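Side-chain contact in sniffer CG10964-PA (Drosophila melanogaster, PDB 1SNY), which binds NADP and probably reduces carbonyl compounds with NADPH, as a carbonyl reductase of the short-chain dehydrogenase/reductase family: residues 40-45 against 69-74. Sequence-based numbering, arbitrary orientation.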
# COMPACT_ATOMS: atom_id res chain seq x y z
N ALA A 40 25.51 14.74 6.46
CA ALA A 40 25.92 14.82 5.07
C ALA A 40 25.52 16.16 4.46
O ALA A 40 26.21 16.68 3.59
CB ALA A 40 25.31 13.68 4.27
N LEU A 41 24.39 16.70 4.91
CA LEU A 41 23.91 17.98 4.40
C LEU A 41 24.87 19.08 4.81
O LEU A 41 25.16 20.00 4.04
CB LEU A 41 22.51 18.27 4.93
CG LEU A 41 21.38 17.45 4.30
CD1 LEU A 41 20.11 17.61 5.12
CD2 LEU A 41 21.16 17.90 2.86
N LEU A 42 25.37 18.97 6.04
CA LEU A 42 26.31 19.95 6.58
C LEU A 42 27.64 19.92 5.83
O LEU A 42 28.19 20.97 5.49
CB LEU A 42 26.55 19.67 8.07
CG LEU A 42 25.32 19.76 8.97
CD1 LEU A 42 25.69 19.39 10.40
CD2 LEU A 42 24.75 21.16 8.91
N ASN A 43 28.16 18.72 5.57
CA ASN A 43 29.44 18.58 4.88
C ASN A 43 29.41 19.15 3.47
O ASN A 43 30.43 19.19 2.79
CB ASN A 43 29.86 17.11 4.80
CG ASN A 43 29.88 16.43 6.16
OD1 ASN A 43 30.24 17.05 7.17
ND2 ASN A 43 29.50 15.16 6.19
N LEU A 44 28.24 19.58 3.02
CA LEU A 44 28.11 20.15 1.68
C LEU A 44 28.79 21.51 1.62
O LEU A 44 28.74 22.28 2.58
CB LEU A 44 26.63 20.30 1.32
CG LEU A 44 25.81 19.01 1.23
CD1 LEU A 44 24.35 19.35 1.02
CD2 LEU A 44 26.35 18.15 0.10
N PRO A 45 29.43 21.83 0.48
CA PRO A 45 30.10 23.13 0.37
C PRO A 45 29.12 24.26 0.69
O PRO A 45 29.45 25.18 1.43
CB PRO A 45 30.56 23.14 -1.09
CG PRO A 45 29.55 22.29 -1.78
CD PRO A 45 29.39 21.14 -0.82
N LYS A 69 23.66 22.66 18.74
CA LYS A 69 24.44 23.60 19.54
C LYS A 69 25.72 24.03 18.83
O LYS A 69 26.39 24.96 19.26
CB LYS A 69 24.77 22.99 20.90
CG LYS A 69 23.55 22.75 21.78
CD LYS A 69 23.95 22.33 23.18
CE LYS A 69 22.74 22.29 24.10
NZ LYS A 69 23.11 21.94 25.50
N ASN A 70 26.05 23.35 17.74
CA ASN A 70 27.25 23.67 16.97
C ASN A 70 26.93 24.22 15.59
O ASN A 70 27.78 24.83 14.94
CB ASN A 70 28.14 22.43 16.83
CG ASN A 70 28.96 22.17 18.07
OD1 ASN A 70 28.45 22.16 19.19
ND2 ASN A 70 30.26 21.94 17.88
N HIS A 71 25.70 24.00 15.14
CA HIS A 71 25.27 24.49 13.83
C HIS A 71 23.92 25.18 13.97
O HIS A 71 22.89 24.52 14.17
CB HIS A 71 25.20 23.33 12.84
CG HIS A 71 26.48 22.56 12.71
ND1 HIS A 71 26.90 21.65 13.65
CD2 HIS A 71 27.43 22.57 11.74
CE1 HIS A 71 28.05 21.13 13.28
NE2 HIS A 71 28.40 21.67 12.12
N SER A 72 23.92 26.50 13.85
CA SER A 72 22.71 27.30 13.99
C SER A 72 21.74 27.16 12.81
O SER A 72 20.57 27.52 12.93
CB SER A 72 23.06 28.77 14.20
OG SER A 72 23.87 29.26 13.15
N ASN A 73 22.22 26.65 11.68
CA ASN A 73 21.33 26.48 10.53
C ASN A 73 20.39 25.31 10.81
O ASN A 73 19.40 25.10 10.11
CB ASN A 73 22.14 26.24 9.25
CG ASN A 73 23.06 25.04 9.33
OD1 ASN A 73 23.73 24.83 10.34
ND2 ASN A 73 23.13 24.27 8.26
N ILE A 74 20.70 24.55 11.86
CA ILE A 74 19.88 23.42 12.26
C ILE A 74 18.75 23.91 13.15
O ILE A 74 18.97 24.72 14.06
CB ILE A 74 20.71 22.36 13.04
CG1 ILE A 74 21.76 21.73 12.12
CG2 ILE A 74 19.79 21.30 13.62
CD1 ILE A 74 22.62 20.66 12.80
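Leu-42 meets His-71, Asn-73 and Ile-74 in a small, mainly apolar contact with a CH-pi interaction at its centre. It lies at the edge of the Rossmann fold. Leu-42 lies on helix 32-42, which follows the first strand. Its partners sit where helix 62-70 gives way to strand 74-78, an outermost strand of the sheet within this chain: His-71 and Asn-73 in the turn, Ile-74 at the start of the strand. The two methyls of Leu-42 divide the work. CD1 sits over the centre of the His-71 ring, 3.9 Å from the centroid and only 8° off the normal. The same methyl reaches Ile-74 CD1 at 4.1 Å. CD2 packs against the amide of Asn-73, with ND2 of that residue 3.6 Å away. His-71 CG stands anti to the carbonyl carbon (chi1 -56°), which carries the ring toward Leu-42; chi2 of 77° then presents a face to the methyl. ND1 of His-71 is hydrogen-bonded to the Leu-67 carbonyl, one helical turn back, and this limits ring rotation. A type I beta turn from His-71 to Ile-74, with Ile-74 N bonded to His-71 O at 3.2 Å, brings the three partners together. Asn-73 ND2 donates to the Pro-48 carbonyl, tying the turn to the loop before strand 50-55. With an alanine in place of His-71, Leu-42 CD1 would probably lose the ring face it lies over, and the Leu-67 carbonyl would lose this donor. The interface therefore holds by dispersion and ring-face contact, while His-71 ND1 and Asn-73 ND2 bond to backbone carbonyls beside it.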